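Local coordinates for protein D-glycerate 2-kinase (Thermotoga maritima, PDB 2B8N) that catalyses the magnesium- and ATP-dependent phosphorylation of D-glycerate to 2-phosphoglycerate, a step in the breakdown of serine through 3-hydroxypyruvate, at residues L49-A60 and N124-G135; L145-L156 and I234-A243. One frame throughout, in Å; residues are numbered along the deposited sequence.

Contact 1. Residues L49-A60 and N124-G135; sequences LDRVILVAVGKA and NENDTVLFLLSG
Strands 52-57 and 128-133 are the two middle strands of a six-stranded parallel beta-sheet, and they run side by side with Val52 level with Thr128 and Val57 level with Leu133. Backbone bonds join odd-numbered residues of the first strand to even-numbered ones of the second: Ile53 N gives to Thr128 O (3.0 Å), Leu130 N to Ile53 O, and so on up to Ser134 N with Val57 O. On one face Val52, Leu54 and Ala56 pack with Leu130 and Leu132, and helix 61-72 covers this face, touching Leu54, Leu130 and Leu132. Val52 CG1, turned anti to its own N (chi1 178°), lies 3.4 Å from Leu130 CB, and Leu132 CD1 rests on Leu54 CG at 3.8 Å. The other face carries Ile53, Val55 and Val57 with Val129, Phe131 and Leu133; there Val55 CG1 touches Phe131 CD1 at 4.0 Å, while Phe185 meets the same ring.

Ahead of the strands, Arg51 reaches across to the turn 124-127. Its NH1 forms a salt bridge to Asp127 OD1 (2.6 Å), with the guanidinium and carboxylate planes 29° apart, and Asn126 ND2 sits over one guanidinium face, offset toward its rim. Asp127 OD2 in turn accepts from Asn124 N. At the C-terminal end of the pair, where helix 61-72 begins, Lys59 N bonds to Gly135 O, and Ser134 OG takes the N-H of Ala60 at 3.1 Å.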
loop_
_atom_site.group_PDB
_atom_site.type_symbol
_atom_site.label_atom_id
_atom_site.label_comp_id
_atom_site.label_asym_id
_atom_site.label_seq_id
_atom_site.Cartn_x
_atom_site.Cartn_y
_atom_site.Cartn_z
ATOM N N LEU A 49 -24.853 3.015 -7.800
ATOM C CA LEU A 49 -24.370 2.878 -9.150
ATOM C C LEU A 49 -25.301 1.998 -9.992
ATOM O O LEU A 49 -25.969 1.105 -9.473
ATOM C CB LEU A 49 -22.937 2.341 -9.157
ATOM C CG LEU A 49 -21.883 3.215 -8.465
ATOM C CD1 LEU A 49 -20.467 2.696 -8.770
ATOM C CD2 LEU A 49 -22.030 4.693 -8.844
ATOM N N ASP A 50 -25.344 2.299 -11.292
ATOM C CA ASP A 50 -26.165 1.587 -12.261
ATOM C C ASP A 50 -25.433 1.448 -13.588
ATOM O O ASP A 50 -24.519 2.250 -13.886
ATOM C CB ASP A 50 -27.456 2.368 -12.486
ATOM C CG ASP A 50 -28.412 2.255 -11.326
ATOM O OD1 ASP A 50 -28.789 1.106 -10.989
ATOM O OD2 ASP A 50 -28.807 3.302 -10.758
ATOM N N ARG A 51 -25.838 0.453 -14.387
ATOM C CA ARG A 51 -25.267 0.246 -15.729
ATOM C C ARG A 51 -23.740 0.125 -15.672
ATOM O O ARG A 51 -23.041 0.837 -16.394
ATOM C CB ARG A 51 -25.617 1.429 -16.638
ATOM C CG ARG A 51 -27.071 1.674 -16.858
ATOM C CD ARG A 51 -27.258 2.810 -17.834
ATOM N NE ARG A 51 -28.159 2.392 -18.897
ATOM C CZ ARG A 51 -27.813 2.107 -20.155
ATOM N NH1 ARG A 51 -26.562 2.201 -20.568
ATOM N NH2 ARG A 51 -28.754 1.721 -21.008
ATOM N N VAL A 52 -23.255 -0.777 -14.814
ATOM C CA VAL A 52 -21.856 -0.820 -14.388
ATOM C C VAL A 52 -21.045 -1.833 -15.218
ATOM O O VAL A 52 -21.486 -2.962 -15.455
ATOM C CB VAL A 52 -21.749 -1.135 -12.817
ATOM C CG1 VAL A 52 -20.320 -1.231 -12.347
ATOM C CG2 VAL A 52 -22.509 -0.093 -11.970
ATOM N N ILE A 53 -19.890 -1.382 -15.706
ATOM C CA ILE A 53 -18.834 -2.250 -16.183
ATOM C C ILE A 53 -17.768 -2.195 -15.098
ATOM O O ILE A 53 -17.247 -1.143 -14.789
ATOM C CB ILE A 53 -18.258 -1.795 -17.548
ATOM C CG1 ILE A 53 -19.279 -2.045 -18.677
ATOM C CG2 ILE A 53 -16.954 -2.549 -17.867
ATOM C CD1 ILE A 53 -20.509 -1.182 -18.634
ATOM N N LEU A 54 -17.462 -3.344 -14.519
ATOM C CA LEU A 54 -16.542 -3.431 -13.386
ATOM C C LEU A 54 -15.161 -3.819 -13.917
ATOM O O LEU A 54 -15.021 -4.825 -14.645
ATOM C CB LEU A 54 -17.067 -4.446 -12.356
ATOM C CG LEU A 54 -16.232 -4.870 -11.137
ATOM C CD1 LEU A 54 -17.145 -5.522 -10.063
ATOM C CD2 LEU A 54 -15.068 -5.813 -11.521
ATOM N N VAL A 55 -14.171 -2.983 -13.581
ATOM C CA VAL A 55 -12.770 -3.231 -13.880
ATOM C C VAL A 55 -11.970 -3.168 -12.567
ATOM O O VAL A 55 -11.903 -2.112 -11.900
ATOM C CB VAL A 55 -12.222 -2.207 -14.890
ATOM C CG1 VAL A 55 -10.720 -2.438 -15.137
ATOM C CG2 VAL A 55 -12.987 -2.293 -16.216
ATOM N N ALA A 56 -11.364 -4.303 -12.203
ATOM C CA ALA A 56 -10.649 -4.416 -10.930
ATOM C C ALA A 56 -9.244 -4.826 -11.248
ATOM O O ALA A 56 -9.042 -5.861 -11.892
ATOM C CB ALA A 56 -11.310 -5.418 -9.992
ATOM N N VAL A 57 -8.291 -3.994 -10.803
ATOM C CA VAL A 57 -6.861 -4.182 -11.058
ATOM C C VAL A 57 -6.110 -3.984 -9.756
ATOM O O VAL A 57 -6.312 -2.995 -9.070
ATOM C CB VAL A 57 -6.336 -3.182 -12.112
ATOM C CG1 VAL A 57 -4.817 -3.177 -12.161
ATOM C CG2 VAL A 57 -6.860 -3.535 -13.448
ATOM N N GLY A 58 -5.242 -4.922 -9.429
ATOM C CA GLY A 58 -4.418 -4.805 -8.232
ATOM C C GLY A 58 -4.221 -6.148 -7.561
ATOM O O GLY A 58 -4.792 -7.163 -8.001
ATOM N N LYS A 59 -3.404 -6.153 -6.502
ATOM C CA LYS A 59 -3.159 -7.370 -5.734
ATOM C C LYS A 59 -4.408 -7.803 -4.965
ATOM O O LYS A 59 -4.528 -8.956 -4.625
ATOM C CB LYS A 59 -2.000 -7.188 -4.751
ATOM C CG LYS A 59 -0.642 -6.846 -5.376
ATOM C CD LYS A 59 0.426 -6.931 -4.317
ATOM C CE LYS A 59 1.359 -5.755 -4.299
ATOM N NZ LYS A 59 2.451 -6.013 -3.295
ATOM N N ALA A 60 -5.308 -6.871 -4.677
ATOM C CA ALA A 60 -6.579 -7.156 -4.007
ATOM C C ALA A 60 -7.776 -7.163 -4.977
ATOM O O ALA A 60 -8.942 -7.018 -4.545
ATOM C CB ALA A 60 -6.820 -6.124 -2.925
ATOM N N ASN A 124 -21.575 4.851 -23.625
ATOM C CA ASN A 124 -22.292 6.121 -23.694
ATOM C C ASN A 124 -22.327 6.836 -22.318
ATOM O O ASN A 124 -21.924 6.274 -21.294
ATOM C CB ASN A 124 -23.697 5.913 -24.288
ATOM C CG ASN A 124 -24.452 4.786 -23.613
ATOM O OD1 ASN A 124 -24.823 4.888 -22.446
ATOM N ND2 ASN A 124 -24.669 3.697 -24.341
ATOM N N GLU A 125 -22.799 8.082 -22.336
ATOM C CA GLU A 125 -22.868 8.970 -21.155
ATOM C C GLU A 125 -23.635 8.370 -19.977
ATOM O O GLU A 125 -23.465 8.807 -18.838
ATOM C CB GLU A 125 -23.566 10.315 -21.501
ATOM C CG GLU A 125 -23.467 10.853 -22.969
ATOM C CD GLU A 125 -24.238 10.017 -24.026
ATOM O OE1 GLU A 125 -25.498 10.105 -24.130
ATOM O OE2 GLU A 125 -23.549 9.272 -24.768
ATOM N N ASN A 126 -24.482 7.389 -20.270
ATOM C CA ASN A 126 -25.360 6.767 -19.288
ATOM C C ASN A 126 -24.664 5.612 -18.551
ATOM O O ASN A 126 -25.184 5.113 -17.553
ATOM C CB ASN A 126 -26.633 6.282 -20.006
ATOM C CG ASN A 126 -27.896 6.592 -19.248
ATOM O OD1 ASN A 126 -27.922 7.525 -18.450
ATOM N ND2 ASN A 126 -28.972 5.817 -19.507
ATOM N N ASP A 127 -23.474 5.221 -19.015
ATOM C CA ASP A 127 -22.765 4.089 -18.443
ATOM C C ASP A 127 -21.783 4.525 -17.404
ATOM O O ASP A 127 -21.412 5.693 -17.368
ATOM C CB ASP A 127 -22.067 3.332 -19.550
ATOM C CG ASP A 127 -23.048 2.680 -20.481
ATOM O OD1 ASP A 127 -23.993 2.042 -19.973
ATOM O OD2 ASP A 127 -22.884 2.800 -21.707
ATOM N N THR A 128 -21.393 3.599 -16.536
ATOM C CA THR A 128 -20.432 3.878 -15.474
ATOM C C THR A 128 -19.417 2.724 -15.362
ATOM O O THR A 128 -19.800 1.545 -15.330
ATOM C CB THR A 128 -21.174 4.095 -14.118
ATOM O OG1 THR A 128 -21.994 5.273 -14.195
ATOM C CG2 THR A 128 -20.208 4.254 -12.948
ATOM N N VAL A 129 -18.123 3.073 -15.346
ATOM C CA VAL A 129 -17.069 2.113 -15.050
ATOM C C VAL A 129 -16.763 2.188 -13.549
ATOM O O VAL A 129 -16.496 3.281 -12.994
ATOM C CB VAL A 129 -15.804 2.322 -15.906
ATOM C CG1 VAL A 129 -14.721 1.412 -15.441
ATOM C CG2 VAL A 129 -16.116 2.030 -17.378
ATOM N N LEU A 130 -16.871 1.030 -12.896
ATOM C CA LEU A 130 -16.533 0.885 -11.494
ATOM C C LEU A 130 -15.091 0.392 -11.413
ATOM O O LEU A 130 -14.822 -0.793 -11.634
ATOM C CB LEU A 130 -17.514 -0.098 -10.827
ATOM C CG LEU A 130 -17.123 -0.528 -9.408
ATOM C CD1 LEU A 130 -16.946 0.713 -8.495
ATOM C CD2 LEU A 130 -18.124 -1.562 -8.822
ATOM N N PHE A 131 -14.174 1.317 -11.129
ATOM C CA PHE A 131 -12.743 1.043 -11.187
ATOM C C PHE A 131 -12.214 0.702 -9.808
ATOM O O PHE A 131 -12.020 1.580 -8.979
ATOM C CB PHE A 131 -12.031 2.249 -11.791
ATOM C CG PHE A 131 -10.593 1.992 -12.181
ATOM C CD1 PHE A 131 -10.199 0.784 -12.747
ATOM C CD2 PHE A 131 -9.642 2.981 -12.007
ATOM C CE1 PHE A 131 -8.869 0.561 -13.110
ATOM C CE2 PHE A 131 -8.314 2.771 -12.372
ATOM C CZ PHE A 131 -7.927 1.559 -12.919
ATOM N N LEU A 132 -12.000 -0.588 -9.567
ATOM C CA LEU A 132 -11.564 -1.099 -8.246
ATOM C C LEU A 132 -10.052 -1.271 -8.252
ATOM O O LEU A 132 -9.510 -2.182 -8.929
ATOM C CB LEU A 132 -12.256 -2.438 -7.932
ATOM C CG LEU A 132 -13.784 -2.419 -7.943
ATOM C CD1 LEU A 132 -14.358 -3.827 -7.945
ATOM C CD2 LEU A 132 -14.328 -1.625 -6.784
ATOM N N LEU A 133 -9.364 -0.391 -7.531
ATOM C CA LEU A 133 -7.912 -0.305 -7.657
ATOM C C LEU A 133 -7.184 -0.566 -6.344
ATOM O O LEU A 133 -7.554 -0.028 -5.299
ATOM C CB LEU A 133 -7.539 1.065 -8.230
ATOM C CG LEU A 133 -6.099 1.349 -8.667
ATOM C CD1 LEU A 133 -5.581 0.405 -9.747
ATOM C CD2 LEU A 133 -6.017 2.794 -9.137
ATOM N N SER A 134 -6.148 -1.403 -6.426
ATOM C CA SER A 134 -5.204 -1.660 -5.322
ATOM C C SER A 134 -3.770 -1.695 -5.855
ATOM O O SER A 134 -3.555 -1.460 -7.040
ATOM C CB SER A 134 -5.558 -2.978 -4.598
ATOM O OG SER A 134 -5.947 -3.994 -5.504
ATOM N N GLY A 135 -2.800 -2.000 -4.986
ATOM C CA GLY A 135 -1.354 -2.044 -5.338
ATOM C C GLY A 135 -0.960 -2.893 -6.540
ATOM O O GLY A 135 -1.624 -3.877 -6.872
HETATM O O HOH W 1 -24.590 4.606 -15.127
#

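Contact 2. Residues L145-L156 and I234-A243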
loop_
_atom_site.group_PDB
_atom_site.type_symbol
_atom_site.label_atom_id
_atom_site.label_comp_id
_atom_site.label_asym_id
_atom_site.label_seq_id
_atom_site.Cartn_x
_atom_site.Cartn_y
_atom_site.Cartn_z
ATOM N N LEU A 145 2.120 2.803 -26.213
ATOM C CA LEU A 145 1.618 3.461 -27.429
ATOM C C LEU A 145 2.179 2.747 -28.662
ATOM O O LEU A 145 3.308 2.254 -28.627
ATOM C CB LEU A 145 2.012 4.937 -27.471
ATOM C CG LEU A 145 1.590 5.878 -26.324
ATOM C CD1 LEU A 145 2.513 7.101 -26.272
ATOM C CD2 LEU A 145 0.162 6.336 -26.466
ATOM N N GLU A 146 1.385 2.698 -29.736
ATOM C CA GLU A 146 1.791 2.077 -31.003
ATOM C C GLU A 146 3.199 2.471 -31.402
ATOM O O GLU A 146 3.499 3.648 -31.531
ATOM C CB GLU A 146 0.846 2.469 -32.149
ATOM C CG GLU A 146 -0.208 1.436 -32.537
ATOM C CD GLU A 146 -0.634 1.596 -34.005
ATOM O OE1 GLU A 146 -0.757 2.747 -34.467
ATOM O OE2 GLU A 146 -0.827 0.584 -34.717
ATOM N N GLY A 147 4.056 1.475 -31.617
ATOM C CA GLY A 147 5.440 1.703 -32.009
ATOM C C GLY A 147 6.428 1.821 -30.861
ATOM O O GLY A 147 7.601 2.128 -31.083
ATOM N N VAL A 148 5.966 1.598 -29.634
ATOM C CA VAL A 148 6.851 1.522 -28.473
ATOM C C VAL A 148 6.728 0.102 -27.933
ATOM O O VAL A 148 5.629 -0.452 -27.879
ATOM C CB VAL A 148 6.494 2.570 -27.393
ATOM C CG1 VAL A 148 7.406 2.427 -26.154
ATOM C CG2 VAL A 148 6.620 3.937 -27.946
ATOM N N SER A 149 7.846 -0.511 -27.574
ATOM C CA SER A 149 7.814 -1.885 -27.073
ATOM C C SER A 149 7.827 -1.919 -25.536
ATOM O O SER A 149 8.397 -1.046 -24.863
ATOM C CB SER A 149 9.002 -2.691 -27.596
ATOM O OG SER A 149 10.085 -2.655 -26.667
ATOM N N LEU A 150 7.207 -2.950 -24.993
ATOM C CA LEU A 150 7.289 -3.232 -23.570
ATOM C C LEU A 150 8.741 -3.254 -23.086
ATOM O O LEU A 150 9.037 -2.736 -22.016
ATOM C CB LEU A 150 6.642 -4.585 -23.310
ATOM C CG LEU A 150 6.356 -5.001 -21.877
ATOM C CD1 LEU A 150 5.126 -4.310 -21.351
ATOM C CD2 LEU A 150 6.181 -6.536 -21.844
ATOM N N GLU A 151 9.635 -3.845 -23.884
ATOM C CA GLU A 151 11.042 -4.000 -23.515
ATOM C C GLU A 151 11.669 -2.654 -23.316
ATOM O O GLU A 151 12.466 -2.481 -22.400
ATOM C CB GLU A 151 11.837 -4.757 -24.589
ATOM C CG GLU A 151 11.619 -6.253 -24.593
ATOM C CD GLU A 151 10.137 -6.634 -24.575
ATOM O OE1 GLU A 151 9.371 -6.087 -25.410
ATOM O OE2 GLU A 151 9.740 -7.470 -23.717
ATOM N N GLU A 152 11.336 -1.725 -24.216
ATOM C CA GLU A 152 11.857 -0.355 -24.174
ATOM C C GLU A 152 11.408 0.316 -22.880
ATOM O O GLU A 152 12.181 1.040 -22.218
ATOM C CB GLU A 152 11.352 0.462 -25.373
ATOM C CG GLU A 152 12.138 0.277 -26.641
ATOM C CD GLU A 152 11.477 0.922 -27.853
ATOM O OE1 GLU A 152 10.353 0.497 -28.189
ATOM O OE2 GLU A 152 12.089 1.825 -28.484
ATOM N N ILE A 153 10.148 0.086 -22.529
ATOM C CA ILE A 153 9.617 0.601 -21.276
ATOM C C ILE A 153 10.366 -0.034 -20.083
ATOM O O ILE A 153 10.936 0.696 -19.275
ATOM C CB ILE A 153 8.078 0.488 -21.245
ATOM C CG1 ILE A 153 7.487 1.630 -22.070
ATOM C CG2 ILE A 153 7.544 0.563 -19.839
ATOM C CD1 ILE A 153 6.084 1.363 -22.540
ATOM N N GLN A 154 10.407 -1.365 -20.000
ATOM C CA GLN A 154 11.209 -2.053 -18.969
ATOM C C GLN A 154 12.612 -1.395 -18.864
ATOM O O GLN A 154 13.026 -0.939 -17.797
ATOM C CB GLN A 154 11.323 -3.567 -19.285
ATOM C CG GLN A 154 10.018 -4.414 -19.053
ATOM C CD GLN A 154 10.010 -5.829 -19.741
ATOM O OE1 GLN A 154 9.040 -6.197 -20.422
ATOM N NE2 GLN A 154 11.091 -6.605 -19.557
ATOM N N LYS A 155 13.319 -1.314 -19.992
ATOM C CA LYS A 155 14.710 -0.831 -20.009
ATOM C C LYS A 155 14.861 0.643 -19.621
ATOM O O LYS A 155 15.824 1.004 -18.946
ATOM C CB LYS A 155 15.356 -1.020 -21.391
ATOM C CG LYS A 155 15.725 -2.452 -21.791
ATOM C CD LYS A 155 16.984 -2.418 -22.670
ATOM C CE LYS A 155 17.311 -3.753 -23.351
ATOM N NZ LYS A 155 18.500 -3.637 -24.293
ATOM N N LEU A 156 13.938 1.484 -20.068
ATOM C CA LEU A 156 13.993 2.924 -19.781
ATOM C C LEU A 156 13.813 3.259 -18.306
ATOM O O LEU A 156 14.464 4.180 -17.805
ATOM C CB LEU A 156 12.885 3.680 -20.528
ATOM C CG LEU A 156 13.203 4.190 -21.917
ATOM C CD1 LEU A 156 11.943 4.757 -22.595
ATOM C CD2 LEU A 156 14.329 5.233 -21.855
ATOM N N ILE A 234 19.655 9.366 -21.085
ATOM C CA ILE A 234 19.142 8.078 -21.541
ATOM C C ILE A 234 18.743 8.145 -23.015
ATOM O O ILE A 234 17.790 8.842 -23.378
ATOM C CB ILE A 234 17.990 7.595 -20.651
ATOM C CG1 ILE A 234 18.531 7.296 -19.246
ATOM C CG2 ILE A 234 17.346 6.334 -21.235
ATOM C CD1 ILE A 234 17.525 7.439 -18.141
ATOM N N GLU A 235 19.486 7.422 -23.854
ATOM C CA GLU A 235 19.230 7.374 -25.291
ATOM C C GLU A 235 17.943 6.570 -25.574
ATOM O O GLU A 235 17.676 5.565 -24.917
ATOM C CB GLU A 235 20.440 6.776 -26.023
ATOM N N THR A 236 17.153 7.035 -26.549
ATOM C CA THR A 236 15.846 6.434 -26.912
ATOM C C THR A 236 15.592 6.452 -28.434
ATOM O O THR A 236 16.085 7.339 -29.143
ATOM C CB THR A 236 14.674 7.211 -26.271
ATOM O OG1 THR A 236 14.737 8.592 -26.660
ATOM C CG2 THR A 236 14.728 7.114 -24.770
ATOM N N SER A 237 14.791 5.507 -28.923
ATOM C CA SER A 237 14.493 5.410 -30.360
ATOM C C SER A 237 13.741 6.644 -30.926
ATOM O O SER A 237 13.358 7.548 -30.186
ATOM C CB SER A 237 13.706 4.112 -30.649
ATOM O OG SER A 237 12.561 3.950 -29.815
ATOM N N GLU A 238 13.570 6.691 -32.244
ATOM C CA GLU A 238 12.695 7.687 -32.862
ATOM C C GLU A 238 11.244 7.329 -32.520
ATOM O O GLU A 238 10.433 8.216 -32.247
ATOM C CB GLU A 238 12.895 7.747 -34.382
ATOM N N SER A 239 10.929 6.029 -32.518
ATOM C CA SER A 239 9.599 5.526 -32.114
ATOM C C SER A 239 9.173 6.088 -30.762
ATOM O O SER A 239 8.059 6.575 -30.603
ATOM C CB SER A 239 9.610 3.986 -31.986
ATOM O OG SER A 239 8.880 3.363 -33.028
ATOM N N VAL A 240 10.074 5.988 -29.792
ATOM C CA VAL A 240 9.811 6.443 -28.436
ATOM C C VAL A 240 9.624 7.962 -28.395
ATOM O O VAL A 240 8.599 8.452 -27.917
ATOM C CB VAL A 240 10.924 5.951 -27.462
ATOM C CG1 VAL A 240 10.947 6.756 -26.170
ATOM C CG2 VAL A 240 10.706 4.492 -27.143
ATOM N N LYS A 241 10.591 8.702 -28.912
ATOM C CA LYS A 241 10.508 10.154 -28.887
ATOM C C LYS A 241 9.207 10.705 -29.510
ATOM O O LYS A 241 8.635 11.645 -28.972
ATOM C CB LYS A 241 11.755 10.767 -29.519
ATOM C CG LYS A 241 13.010 10.534 -28.687
ATOM C CD LYS A 241 14.142 11.471 -29.128
ATOM C CE LYS A 241 15.440 11.226 -28.365
ATOM N NZ LYS A 241 16.008 9.907 -28.762
ATOM N N ARG A 242 8.726 10.104 -30.599
ATOM C CA ARG A 242 7.500 10.568 -31.250
ATOM C C ARG A 242 6.215 10.035 -30.591
ATOM O O ARG A 242 5.159 10.630 -30.748
ATOM C CB ARG A 242 7.545 10.295 -32.770
ATOM C CG ARG A 242 7.259 8.872 -33.200
ATOM C CD ARG A 242 7.330 8.709 -34.737
ATOM N NE ARG A 242 6.070 9.077 -35.402
ATOM C CZ ARG A 242 5.911 10.051 -36.306
ATOM N NH1 ARG A 242 6.941 10.792 -36.709
ATOM N NH2 ARG A 242 4.701 10.279 -36.829
ATOM N N ALA A 243 6.310 8.942 -29.845
ATOM C CA ALA A 243 5.236 8.525 -28.946
ATOM C C ALA A 243 4.999 9.569 -27.822
ATOM O O ALA A 243 3.852 9.906 -27.505
ATOM C CB ALA A 243 5.564 7.185 -28.363
#
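Residues 145-148 make a type II beta turn, closed by Val148 N on Leu145 O, and the chain then enters helix 150-162 through Ser149. The partner segment runs extended over 234-236 and turns into helix 238-244 at Ser237. The backbones come nearest at Gly147 with Ser239 and Val148 with Val240, whose CA atoms are 5.7 Å apart in both pairs; Gly147, at phi 91°, has a conformation that suits the third position of the turn.

Two helix N-termini therefore meet here, and Glu152 serves both. With Ser149 it forms a capping box: Ser149 OG accepts from Glu152 N, and Glu152 OE1 accepts from Ser149 N at 2.8 Å. The other carboxylate oxygen, OE2, receives the hydroxyl of Ser237, OG to OE2 2.6 Å, nearly in line with the C-O bond. Ser237 OG itself caps its helix by accepting from Val240 N, its chi1 of 52° setting OG between the backbone N and the carbonyl carbon. Both helix ends would tend to stabilise the negative charge of this carboxylate.

Two apolar groups flank the polar link, and Val240 CG2 joins them to it, 3.3 Å from Glu152 OE2. Val148 directs CG2 at Ala243 CB (3.4 Å) and CG1 at Val240 CG2 (4.0 Å), and Leu145 CD1 also reaches Ala243 CB. Farther along helix 150-162, Leu156 CD2 meets two methyls, Ile234 CG2 at 3.3 Å and Thr236 CG2 at 3.5 Å, with Leu229 of helix 222-231 packed against all three residues.

In the fold
After three helices the chain lays down strand 52-57, passes through helix 61-72, strands 76-84 and 96-100 and helix 107-120, and returns as strand 128-133; contact 1 closes this loop in the middle of the parallel sheet. Soon afterwards comes the turn at 145-148, where contact 2 opens. The chain then supplies strand 193-199 to the sheet, beside 128-133, before helix 222-231 and residues 234-243 close the second loop. The two loops follow in series, neither nested nor crossed. The centres of the two contacts are 29 Å apart and their nearest atoms about 14 Å: contact 1 joins neighbouring strands of the sheet, contact 2 a group of helices away from it.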